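Local atomic coordinates of ribosome biogenesis Nep1 RNA methyltransferase (Archaeoglobus fulgidus, PDB entry 3O7B), a protein that probably catalyses the N1-methylation of a pseudouridine in small-subunit ribosomal RNA, using S-adenosylmethionine as methyl donor. Residues Met26-Val31 / Cys233-Val238; Tyr108-Asn113 / Val158-Ile163; Leu171-Gly176 / Gly199-Glu204; Val191-Phe196 / Leu225-Arg230. All coordinates share one frame; numbering follows the deposited sequence. Where two conformers were deposited one is given.

Overall arrangement
All four contacts pack against the same mixed sheet of this SPOUT methyltransferase. Interactions 1 and 4 set helix 224-239 against the neighbouring strands 28-35 and 189-194, with centres about 12 Å apart, and both reach the second subunit. Interaction 2, about 18 Å from interaction 1 between centres, places helix 160-163 on strand 105-111, the other neighbour of strand 28-35. Interaction 3 joins the end of strand 168-172 to the loop before helix 203-209. Along the chain, interaction 1 encloses the other three; interaction 2 closes before interactions 3 and 4, whose segments alternate. Interactions 3 and 4 both touch S-adenosylhomocysteine. Helix 224-239 thus meets the second subunit as well as the cofactor pocket.

Interaction 1 of 4, residues Met26-Val31 / Cys233-Val238; sequences MGSAFV and CEYERV
One face of the Tyr235 ring receives the edge of Phe30, whose CE2 sits 4.0 Å above the plane and over the ring centre, while Ser28 lies at the rim of the same ring, close to its plane. The aromatic pair is therefore T-shaped: the planes are 68° apart and the centroids 5.2 Å. Phe30 presents the far end of its ring, with CZ 4.1 Å from Tyr235 CG and CE2 turned toward the CE1 side. At the phenol end, Ser28 CB comes within 3.4 Å of Tyr235 OH, a contact through carbon, because Ser28 OG is engaged with the backbone N of Val189 and Tyr235 OH is hydrogen-bonded to Asp104. Tyr235 reaches this far by holding CG opposite its backbone N (chi1 -177°), which sends the ring away from the helix toward the strand. This is how the C-terminal helix 224-239 of the SPOUT domain is seated on strand 28-35, the first in sequence and an inner strand of the sheet: one long aromatic spans a CA separation of 10.3 Å between Ser28 and Tyr235. The same helix faces the second subunit, where Cys233 forms a disulfide with Cys233 of that chain and Glu236 bonds to its Tyr226. On the strand side, Phe105 meets the Phe30 ring and Val191 packs against it. A leucine in place of Tyr235 would probably leave Asp104 without its hydroxyl partner and the edge of Phe30 without a face to rest on.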
# COMPACT_ATOMS: atom_id res chain seq x y z
N MET A 26 -26.03 -8.90 11.23
CA MET A 26 -25.79 -8.76 9.75
C MET A 26 -24.42 -8.15 9.45
O MET A 26 -24.14 -7.71 8.32
CB MET A 26 -26.92 -7.99 9.07
CG MET A 26 -27.36 -6.71 9.76
SD MET A 26 -26.40 -5.26 9.26
CE MET A 26 -26.48 -5.34 7.47
N GLY A 27 -23.58 -8.16 10.47
CA GLY A 27 -22.15 -7.96 10.34
C GLY A 27 -21.69 -6.53 10.18
O GLY A 27 -22.48 -5.63 9.86
N SER A 28 -20.40 -6.34 10.41
CA SER A 28 -19.74 -5.07 10.17
C SER A 28 -19.32 -4.91 8.72
O SER A 28 -19.33 -5.87 7.94
CB SER A 28 -18.54 -4.89 11.11
OG SER A 28 -19.00 -4.74 12.45
N ALA A 29 -18.99 -3.68 8.37
CA ALA A 29 -18.48 -3.36 7.05
C ALA A 29 -17.45 -2.26 7.14
O ALA A 29 -17.52 -1.40 8.01
CB ALA A 29 -19.63 -2.90 6.13
N PHE A 30 -16.53 -2.26 6.18
CA PHE A 30 -15.66 -1.13 5.92
C PHE A 30 -16.07 -0.51 4.61
O PHE A 30 -16.31 -1.24 3.63
CB PHE A 30 -14.21 -1.59 5.80
CG PHE A 30 -13.54 -1.86 7.11
CD1 PHE A 30 -12.59 -0.97 7.62
CD2 PHE A 30 -13.83 -3.03 7.84
CE1 PHE A 30 -11.93 -1.23 8.82
CE2 PHE A 30 -13.18 -3.28 9.07
CZ PHE A 30 -12.24 -2.37 9.54
N VAL A 31 -16.22 0.81 4.60
CA VAL A 31 -16.63 1.54 3.42
C VAL A 31 -15.61 2.62 3.12
O VAL A 31 -15.40 3.54 3.93
CB VAL A 31 -18.04 2.21 3.61
CG1 VAL A 31 -18.49 2.86 2.32
CG2 VAL A 31 -19.04 1.19 4.12
N CYS A 233 -6.27 -2.22 13.08
CA CYS A 233 -5.64 -2.77 14.28
C CYS A 233 -6.55 -2.71 15.51
O CYS A 233 -6.60 -3.67 16.28
CB CYS A 233 -4.36 -2.04 14.57
SG CYS A 233 -3.48 -2.79 15.94
N GLU A 234 -7.23 -1.58 15.70
CA GLU A 234 -8.16 -1.43 16.83
C GLU A 234 -9.34 -2.38 16.69
O GLU A 234 -9.82 -2.98 17.67
CB GLU A 234 -8.67 0.01 16.95
CG GLU A 234 -7.58 1.05 17.22
CD GLU A 234 -7.06 1.06 18.66
OE1 GLU A 234 -7.52 0.26 19.50
OE2 GLU A 234 -6.17 1.89 18.94
N TYR A 235 -9.82 -2.53 15.46
CA TYR A 235 -10.91 -3.43 15.16
C TYR A 235 -10.56 -4.87 15.51
O TYR A 235 -11.34 -5.58 16.16
CB TYR A 235 -11.27 -3.27 13.69
CG TYR A 235 -12.43 -4.09 13.21
CD1 TYR A 235 -13.72 -3.55 13.19
CD2 TYR A 235 -12.24 -5.37 12.72
CE1 TYR A 235 -14.80 -4.30 12.71
CE2 TYR A 235 -13.29 -6.13 12.24
CZ TYR A 235 -14.57 -5.60 12.24
OH TYR A 235 -15.60 -6.39 11.78
N GLU A 236 -9.39 -5.31 15.07
CA GLU A 236 -8.92 -6.66 15.39
C GLU A 236 -8.71 -6.87 16.89
O GLU A 236 -9.05 -7.92 17.41
CB GLU A 236 -7.63 -6.98 14.63
CG GLU A 236 -7.79 -7.06 13.15
CD GLU A 236 -6.50 -7.40 12.45
OE1 GLU A 236 -5.43 -7.21 13.07
OE2 GLU A 236 -6.57 -7.84 11.30
N ARG A 237 -8.15 -5.87 17.58
CA ARG A 237 -7.96 -5.95 19.04
C ARG A 237 -9.25 -6.33 19.75
O ARG A 237 -9.28 -7.22 20.62
CB ARG A 237 -7.49 -4.62 19.63
CG ARG A 237 -6.03 -4.29 19.44
CD ARG A 237 -5.61 -3.22 20.47
NE ARG A 237 -4.95 -2.09 19.82
CZ ARG A 237 -4.80 -0.88 20.37
NH1 ARG A 237 -5.28 -0.63 21.59
NH2 ARG A 237 -4.20 0.09 19.69
N VAL A 238 -10.33 -5.64 19.38
CA VAL A 238 -11.63 -5.81 20.02
C VAL A 238 -12.32 -7.11 19.59
O VAL A 238 -12.90 -7.80 20.42
CB VAL A 238 -12.57 -4.59 19.71
CG1 VAL A 238 -14.01 -4.87 20.11
CG2 VAL A 238 -12.06 -3.33 20.39

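Interaction 2 of 4, residues Tyr108-Asn113 / Val158-Ile163; sequences YVHTLN and VGLRDI
A short helix laid on the central sheet of the SPOUT fold is the element here: Tyr108 and His110, two residues apart on strand 105-111, receive Ile163 and Leu160, one turn apart in helix 160-163. Each pair sets an aliphatic branch over the face of a flat ring. Leu160 CD2 stands almost directly above the imidazole of His110, 4.0 Å from its centroid and only 11° off the normal, a CH-pi contact, while the two side chains run at about a right angle. Ile163 covers a face of Tyr108 with both branches: CG2 comes to 3.6 Å from Tyr108 CE1, and CD1 to the same distance from Tyr108 CB. The Ile163 chain lies along one face because CG1 takes the crowded position between backbone N and carbonyl carbon (chi1 59°), with CG2 beside the backbone N. Beyond the apolar part, a water joins Tyr108 OH, at 2.8 Å, to Ile163 O, to which it donates; the hydroxyl also bonds to Glu106. The helix start is fixed by Gly159 at the N-cap, whose N-H gives a nearly straight 2.8 Å bond to Asp162 OD2, the one half of a capping box that a glycine can make. Ile116 and Trp118 of the adjoining strand 116-119 also pack against Tyr108. His110 ND1 is buried by Leu160 with no hydrogen-bond partner in the model, so toward Leu160 the imidazole probably relies on apolar packing, whereas Tyr108 adds a polar link through water.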
# COMPACT_ATOMS: atom_id res chain seq x y z
N TYR A 108 -16.91 -2.37 1.01
CA TYR A 108 -17.49 -1.59 -0.06
C TYR A 108 -16.62 -0.43 -0.44
O TYR A 108 -15.89 0.11 0.41
CB TYR A 108 -18.85 -1.00 0.38
CG TYR A 108 -19.91 -2.03 0.68
CD1 TYR A 108 -20.75 -2.48 -0.33
CD2 TYR A 108 -20.04 -2.56 1.95
CE1 TYR A 108 -21.73 -3.41 -0.07
CE2 TYR A 108 -21.04 -3.50 2.22
CZ TYR A 108 -21.87 -3.92 1.19
OH TYR A 108 -22.87 -4.86 1.41
N VAL A 109 -16.72 -0.03 -1.70
CA VAL A 109 -16.07 1.17 -2.18
C VAL A 109 -17.16 2.07 -2.75
O VAL A 109 -17.92 1.65 -3.62
CB VAL A 109 -15.00 0.85 -3.26
CG1 VAL A 109 -14.41 2.14 -3.84
CG2 VAL A 109 -13.90 -0.02 -2.68
N HIS A 110 -17.27 3.29 -2.21
CA HIS A 110 -18.14 4.31 -2.75
C HIS A 110 -17.25 5.25 -3.54
O HIS A 110 -16.23 5.72 -3.02
CB HIS A 110 -18.82 5.00 -1.55
CG HIS A 110 -19.32 6.39 -1.80
ND1 HIS A 110 -20.57 6.68 -2.31
CD2 HIS A 110 -18.73 7.57 -1.53
CE1 HIS A 110 -20.71 7.99 -2.36
NE2 HIS A 110 -19.61 8.56 -1.89
N THR A 111 -17.58 5.49 -4.80
CA THR A 111 -16.72 6.32 -5.64
C THR A 111 -17.14 7.80 -5.56
O THR A 111 -18.23 8.13 -5.07
CB THR A 111 -16.72 5.89 -7.10
OG1 THR A 111 -17.98 6.25 -7.68
CG2 THR A 111 -16.51 4.39 -7.24
N LEU A 112 -16.26 8.67 -6.08
CA LEU A 112 -16.53 10.11 -6.16
C LEU A 112 -17.81 10.42 -6.90
O LEU A 112 -18.39 11.49 -6.68
CB LEU A 112 -15.41 10.82 -6.91
CG LEU A 112 -14.14 11.08 -6.14
CD1 LEU A 112 -13.06 11.52 -7.12
CD2 LEU A 112 -14.39 12.14 -5.08
N ASN A 113 -18.21 9.53 -7.80
CA ASN A 113 -19.42 9.72 -8.60
C ASN A 113 -20.65 9.05 -8.01
O ASN A 113 -21.72 9.02 -8.64
CB ASN A 113 -19.16 9.29 -10.05
CG ASN A 113 -18.11 10.16 -10.73
OD1 ASN A 113 -17.18 9.65 -11.38
ND2 ASN A 113 -18.23 11.48 -10.56
N VAL A 158 -27.59 0.38 -5.70
CA VAL A 158 -28.05 1.03 -4.48
C VAL A 158 -27.17 2.24 -4.23
O VAL A 158 -26.21 2.49 -4.97
CB VAL A 158 -28.01 0.09 -3.26
CG1 VAL A 158 -28.81 -1.18 -3.51
CG2 VAL A 158 -26.54 -0.25 -2.86
N GLY A 159 -27.50 3.00 -3.20
CA GLY A 159 -26.71 4.16 -2.83
C GLY A 159 -25.99 3.92 -1.53
O GLY A 159 -26.19 2.91 -0.84
N LEU A 160 -25.15 4.89 -1.18
CA LEU A 160 -24.43 4.86 0.07
C LEU A 160 -25.35 4.66 1.27
O LEU A 160 -25.04 3.91 2.18
CB LEU A 160 -23.59 6.12 0.20
CG LEU A 160 -22.77 6.26 1.48
CD1 LEU A 160 -21.82 5.05 1.68
CD2 LEU A 160 -21.99 7.53 1.39
N ARG A 161 -26.53 5.30 1.24
CA ARG A 161 -27.47 5.19 2.36
C ARG A 161 -27.89 3.74 2.61
O ARG A 161 -28.19 3.34 3.73
CB ARG A 161 -28.71 6.07 2.12
CG ARG A 161 -29.56 5.65 0.91
CD ARG A 161 -30.84 6.47 0.79
NE ARG A 161 -30.57 7.87 0.50
CZ ARG A 161 -31.51 8.79 0.28
NH1 ARG A 161 -32.79 8.44 0.29
NH2 ARG A 161 -31.16 10.04 0.04
N ASP A 162 -27.90 2.93 1.56
CA ASP A 162 -28.39 1.58 1.67
C ASP A 162 -27.37 0.61 2.25
O ASP A 162 -27.72 -0.33 2.94
CB ASP A 162 -28.90 1.14 0.29
CG ASP A 162 -29.90 2.13 -0.28
OD1 ASP A 162 -30.93 2.36 0.38
OD2 ASP A 162 -29.65 2.73 -1.35
N ILE A 163 -26.08 0.86 2.01
CA ILE A 163 -25.09 -0.09 2.53
C ILE A 163 -24.75 0.13 4.01
O ILE A 163 -24.18 -0.74 4.66
CB ILE A 163 -23.82 -0.16 1.65
CG1 ILE A 163 -23.15 1.21 1.54
CG2 ILE A 163 -24.18 -0.73 0.27
CD1 ILE A 163 -21.74 1.15 0.96
O HOH W 1 -24.63 -3.59 3.23

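Interaction 3 of 4, residues Leu171-Gly176 / Gly199-Glu204; sequences LFREKG and GDFFEE. With SAH (S-adenosyl-L-homocysteine), chain C.
Leu171, the next-to-last residue of its strand, touches Phe201 through CD1, which lies 3.8 Å from CZ of that ring. Phe172 follows with its side chain turned the other way, but its carbonyl O works on this side: it accepts a 2.6 Å hydrogen bond from O2' of S-adenosylhomocysteine and lies near the edge of Phe201. In the SPOUT class the cofactor is bound at a C-terminal trefoil knot, and these loops line that site; Gly199 O, on the second segment, accepts a 2.8 Å hydrogen bond from the cofactor's amino N. Phe201 CZ also comes to 3.5 Å from SAH O3'. A serine in place of Phe201 would probably open a gap beside the ribose and leave Leu171 CD1 without its ring partner. Arg173 bends at chi3 (58°), bringing NH2 to the edge of Phe201, 4.0 Å from CD2, with guanidinium and ring planes 68° apart. NH2 donates to a water at 2.9 Å that in turn donates to Asp200 OD2 and accepts from Phe201 N, while NH1 pairs with Glu214. Glu174 then passes the adenine amino group, its CA 3.5 Å from SAH N6, inside the type I turn from Arg173 to Gly176.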
# COMPACT_ATOMS: atom_id res chain seq x y z
N LEU A 171 -17.60 7.58 11.15
CA LEU A 171 -16.94 8.35 10.12
C LEU A 171 -15.64 8.88 10.69
O LEU A 171 -15.62 9.65 11.66
CB LEU A 171 -17.81 9.53 9.64
CG LEU A 171 -17.18 10.42 8.58
CD1 LEU A 171 -16.94 9.63 7.27
CD2 LEU A 171 -18.04 11.65 8.30
N PHE A 172 -14.53 8.46 10.10
CA PHE A 172 -13.23 8.91 10.56
C PHE A 172 -12.89 10.24 9.90
O PHE A 172 -12.83 10.34 8.68
CB PHE A 172 -12.19 7.80 10.37
CG PHE A 172 -12.36 6.69 11.36
CD1 PHE A 172 -11.70 6.73 12.60
CD2 PHE A 172 -13.27 5.66 11.14
CE1 PHE A 172 -11.92 5.75 13.57
CE2 PHE A 172 -13.50 4.68 12.10
CZ PHE A 172 -12.82 4.73 13.33
N ARG A 173 -12.77 11.28 10.73
CA ARG A 173 -12.34 12.60 10.26
C ARG A 173 -11.57 13.28 11.38
O ARG A 173 -11.87 13.08 12.56
CB ARG A 173 -13.49 13.55 9.88
CG ARG A 173 -14.89 13.04 9.90
CD ARG A 173 -15.88 14.22 9.88
NE ARG A 173 -15.71 15.10 8.73
CZ ARG A 173 -16.64 15.95 8.28
NH1 ARG A 173 -17.82 16.05 8.90
NH2 ARG A 173 -16.40 16.69 7.22
N GLU A 174 -10.62 14.12 10.98
CA GLU A 174 -9.78 14.87 11.91
C GLU A 174 -10.59 15.68 12.92
O GLU A 174 -10.24 15.72 14.10
CB GLU A 174 -8.83 15.77 11.14
CG GLU A 174 -7.87 16.55 12.02
CD GLU A 174 -6.96 17.46 11.23
OE1 GLU A 174 -6.96 17.38 9.98
OE2 GLU A 174 -6.23 18.26 11.87
N LYS A 175 -11.69 16.29 12.48
CA LYS A 175 -12.50 17.17 13.35
C LYS A 175 -13.43 16.42 14.30
O LYS A 175 -14.15 17.03 15.10
CB LYS A 175 -13.30 18.18 12.51
CG LYS A 175 -14.36 17.55 11.61
CD LYS A 175 -15.47 18.53 11.24
CE LYS A 175 -16.53 18.57 12.33
NZ LYS A 175 -17.88 18.88 11.80
N GLY A 176 -13.42 15.09 14.23
CA GLY A 176 -14.27 14.25 15.06
C GLY A 176 -13.86 14.16 16.52
O GLY A 176 -12.95 14.87 16.97
N GLY A 199 -9.13 17.88 0.00
CA GLY A 199 -10.48 18.41 0.18
C GLY A 199 -11.24 17.74 1.30
O GLY A 199 -10.70 16.95 2.07
N ASP A 200 -12.53 18.08 1.39
CA ASP A 200 -13.40 17.56 2.44
C ASP A 200 -14.49 16.74 1.78
O ASP A 200 -14.70 16.86 0.59
CB ASP A 200 -14.05 18.72 3.20
CG ASP A 200 -13.04 19.54 3.96
OD1 ASP A 200 -12.67 20.63 3.47
OD2 ASP A 200 -12.60 19.09 5.04
N PHE A 201 -15.19 15.92 2.57
CA PHE A 201 -16.32 15.15 2.03
C PHE A 201 -17.36 16.06 1.39
O PHE A 201 -17.62 17.16 1.89
CB PHE A 201 -17.00 14.35 3.13
CG PHE A 201 -16.13 13.28 3.73
CD1 PHE A 201 -15.86 12.12 3.02
CD2 PHE A 201 -15.60 13.43 5.00
CE1 PHE A 201 -15.06 11.12 3.58
CE2 PHE A 201 -14.79 12.43 5.56
CZ PHE A 201 -14.53 11.28 4.84
N PHE A 202 -17.93 15.61 0.28
CA PHE A 202 -19.13 16.27 -0.27
C PHE A 202 -20.23 16.27 0.78
O PHE A 202 -20.41 15.31 1.54
CB PHE A 202 -19.64 15.52 -1.49
CG PHE A 202 -18.72 15.57 -2.69
CD1 PHE A 202 -18.23 16.79 -3.18
CD2 PHE A 202 -18.39 14.39 -3.36
CE1 PHE A 202 -17.39 16.82 -4.30
CE2 PHE A 202 -17.56 14.41 -4.48
CZ PHE A 202 -17.05 15.63 -4.96
N GLU A 203 -21.02 17.34 0.80
CA GLU A 203 -22.18 17.38 1.68
C GLU A 203 -23.14 16.22 1.40
O GLU A 203 -23.70 15.63 2.34
CB GLU A 203 -22.90 18.73 1.58
CG GLU A 203 -22.17 19.87 2.29
CD GLU A 203 -21.86 19.58 3.76
OE1 GLU A 203 -22.70 18.96 4.47
OE2 GLU A 203 -20.77 19.99 4.22
N GLU A 204 -23.31 15.87 0.12
CA GLU A 204 -24.16 14.74 -0.26
C GLU A 204 -23.72 13.43 0.41
O GLU A 204 -24.55 12.67 0.90
CB GLU A 204 -24.23 14.56 -1.78
CG GLU A 204 -25.09 13.36 -2.19
CD GLU A 204 -25.37 13.28 -3.68
OE1 GLU A 204 -24.86 14.11 -4.46
OE2 GLU A 204 -26.12 12.36 -4.08
N SAH C . -9.74 15.72 4.36
CA SAH C . -8.31 15.37 4.11
CB SAH C . -8.19 14.65 2.77
CG SAH C . -8.49 13.16 2.86
SD SAH C . -7.42 12.28 4.04
C SAH C . -7.40 16.59 4.15
O SAH C . -7.85 17.69 4.48
C5' SAH C . -8.04 10.58 3.97
C4' SAH C . -9.05 10.14 5.02
O4' SAH C . -8.42 9.79 6.24
C3' SAH C . -10.06 11.19 5.43
O3' SAH C . -11.08 11.34 4.47
C2' SAH C . -10.55 10.64 6.74
O2' SAH C . -11.49 9.59 6.53
C1' SAH C . -9.29 10.03 7.33
N9 SAH C . -8.54 10.88 8.30
C8 SAH C . -7.51 11.75 8.03
N7 SAH C . -7.08 12.28 9.20
C5 SAH C . -7.80 11.75 10.21
C6 SAH C . -7.79 11.93 11.58
N6 SAH C . -6.93 12.79 12.17
N1 SAH C . -8.66 11.22 12.37
C2 SAH C . -9.57 10.35 11.80
N3 SAH C . -9.58 10.18 10.44
C4 SAH C . -8.73 10.87 9.65
O HOH W 2 -14.04 16.45 5.61

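Interaction 4 of 4, residues Val191-Phe196 / Leu225-Arg230; sequences VCIGAF and LYVTSR. With SAH (S-adenosyl-L-homocysteine), chain C.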
# COMPACT_ATOMS: atom_id res chain seq x y z
N VAL A 191 -17.40 1.18 9.26
CA VAL A 191 -16.20 2.00 9.39
C VAL A 191 -16.01 2.72 8.08
O VAL A 191 -15.82 2.06 7.05
CB VAL A 191 -14.96 1.13 9.66
CG1 VAL A 191 -13.68 1.94 9.47
CG2 VAL A 191 -15.03 0.53 11.04
N CYS A 192 -16.07 4.05 8.08
CA CYS A 192 -16.06 4.85 6.87
C CYS A 192 -14.83 5.75 6.84
O CYS A 192 -14.60 6.57 7.75
CB CYS A 192 -17.34 5.70 6.77
SG CYS A 192 -18.85 4.71 6.60
N ILE A 193 -14.01 5.53 5.81
CA ILE A 193 -12.74 6.23 5.66
C ILE A 193 -12.66 6.81 4.26
O ILE A 193 -12.89 6.09 3.26
CB ILE A 193 -11.55 5.24 5.90
CG1 ILE A 193 -11.62 4.64 7.32
CG2 ILE A 193 -10.20 5.91 5.62
CD1 ILE A 193 -10.74 3.38 7.57
N GLY A 194 -12.32 8.09 4.14
CA GLY A 194 -12.17 8.69 2.83
C GLY A 194 -11.00 8.07 2.07
O GLY A 194 -9.96 7.73 2.70
N ALA A 195 -11.15 7.95 0.76
CA ALA A 195 -10.10 7.40 -0.10
C ALA A 195 -9.76 8.34 -1.25
O ALA A 195 -9.62 7.93 -2.40
CB ALA A 195 -10.50 6.00 -0.62
N PHE A 196 -9.65 9.63 -0.93
CA PHE A 196 -9.33 10.67 -1.91
C PHE A 196 -8.20 11.51 -1.28
O PHE A 196 -8.03 11.51 -0.08
CB PHE A 196 -10.57 11.54 -2.21
CG PHE A 196 -11.24 12.09 -0.98
CD1 PHE A 196 -10.88 13.34 -0.48
CD2 PHE A 196 -12.19 11.35 -0.29
CE1 PHE A 196 -11.49 13.85 0.68
CE2 PHE A 196 -12.80 11.85 0.86
CZ PHE A 196 -12.45 13.09 1.36
N LEU A 225 -4.27 5.41 4.05
CA LEU A 225 -3.60 4.14 4.37
C LEU A 225 -3.29 4.03 5.86
O LEU A 225 -3.52 2.99 6.48
CB LEU A 225 -2.34 4.01 3.54
CG LEU A 225 -1.55 2.69 3.69
CD1 LEU A 225 -2.37 1.47 3.37
CD2 LEU A 225 -0.30 2.75 2.80
N TYR A 226 -2.80 5.12 6.44
CA TYR A 226 -2.52 5.10 7.86
C TYR A 226 -3.79 4.93 8.72
O TYR A 226 -3.82 4.15 9.66
CB TYR A 226 -1.74 6.36 8.28
CG TYR A 226 -1.46 6.36 9.75
CD1 TYR A 226 -0.40 5.59 10.28
CD2 TYR A 226 -2.28 7.06 10.62
CE1 TYR A 226 -0.17 5.56 11.66
CE2 TYR A 226 -2.06 7.04 12.00
CZ TYR A 226 -1.00 6.28 12.51
OH TYR A 226 -0.80 6.28 13.88
N VAL A 227 -4.85 5.64 8.35
CA VAL A 227 -6.12 5.53 9.06
C VAL A 227 -6.68 4.12 8.95
O VAL A 227 -7.10 3.52 9.93
CB VAL A 227 -7.13 6.57 8.54
CG1 VAL A 227 -8.49 6.35 9.17
CG2 VAL A 227 -6.63 7.98 8.87
N THR A 228 -6.61 3.56 7.74
CA THR A 228 -7.03 2.17 7.55
C THR A 228 -6.25 1.22 8.47
O THR A 228 -6.82 0.37 9.13
CB THR A 228 -6.85 1.73 6.08
OG1 THR A 228 -7.65 2.59 5.23
CG2 THR A 228 -7.32 0.30 5.88
N SER A 229 -4.93 1.41 8.49
CA SER A 229 -4.07 0.58 9.34
C SER A 229 -4.42 0.69 10.82
O SER A 229 -4.61 -0.32 11.52
CB SER A 229 -2.62 1.01 9.10
OG SER A 229 -1.75 0.28 9.97
N ARG A 230 -4.53 1.92 11.32
CA ARG A 230 -4.82 2.13 12.74
C ARG A 230 -6.20 1.60 13.11
O ARG A 230 -6.35 0.93 14.13
CB ARG A 230 -4.71 3.61 13.10
CG ARG A 230 -4.89 3.86 14.59
CD ARG A 230 -3.95 4.96 15.04
NE ARG A 230 -4.40 5.60 16.27
CZ ARG A 230 -4.00 6.81 16.67
NH1 ARG A 230 -3.13 7.50 15.94
NH2 ARG A 230 -4.47 7.32 17.81
N SAH C . -9.74 15.72 4.36
CA SAH C . -8.31 15.37 4.11
CB SAH C . -8.19 14.65 2.77
CG SAH C . -8.49 13.16 2.86
SD SAH C . -7.42 12.28 4.04
C SAH C . -7.40 16.59 4.15
O SAH C . -7.85 17.69 4.48
C5' SAH C . -8.04 10.58 3.97
C4' SAH C . -9.05 10.14 5.02
O4' SAH C . -8.42 9.79 6.24
C3' SAH C . -10.06 11.19 5.43
O3' SAH C . -11.08 11.34 4.47
C2' SAH C . -10.55 10.64 6.74
O2' SAH C . -11.49 9.59 6.53
C1' SAH C . -9.29 10.03 7.33
N9 SAH C . -8.54 10.88 8.30
C8 SAH C . -7.51 11.75 8.03
N7 SAH C . -7.08 12.28 9.20
C5 SAH C . -7.80 11.75 10.21
C6 SAH C . -7.79 11.93 11.58
N6 SAH C . -6.93 12.79 12.17
N1 SAH C . -8.66 11.22 12.37
C2 SAH C . -9.57 10.35 11.80
N3 SAH C . -9.58 10.18 10.44
C4 SAH C . -8.73 10.87 9.65
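Ile193 sends two branches from CB toward helix 224-239. The short one, CG2, meets Val227 CG1 at 4.0 Å and at a similar range skirts the O2' of S-adenosylhomocysteine. The longer one passes CG1 alongside that same Val227 methyl, then runs on extended (chi2 165°) to CD1, which ends against the backbone of Thr228, 3.9 Å from its CA, and close to OG1. The two side chains point opposite ways as they pass, Val227 CG1 lying against both CG1 and CG2 of Ile193. Thr228 OG1 bonds to Ser224 O, one turn earlier in the helix, and so offers the isoleucine only van der Waals contact. This is the floor of the SPOUT cofactor pocket, where strand 189-194 ends against the C-terminal helix. Val227 serves both partners: with CG1 on the isoleucine, its CG2 is turned to the adenine end, 3.5 Å from SAH N9. Just past Ile193 the backbone takes up the polar work, Gly194 N donating to SAH O2' at 2.9 Å in a nearly straight bond of 168°. A CB at Gly194 would probably clash with SAH O3', consistent with glycine at this strand end. Phe196 then brings its ring up to the homocysteine part, CE1 lying 3.8 Å from SAH CG. Ser229, pointing away, is hydrogen-bonded through OG to Ser229 of the second subunit. Arg230 touches a bound tyrosine.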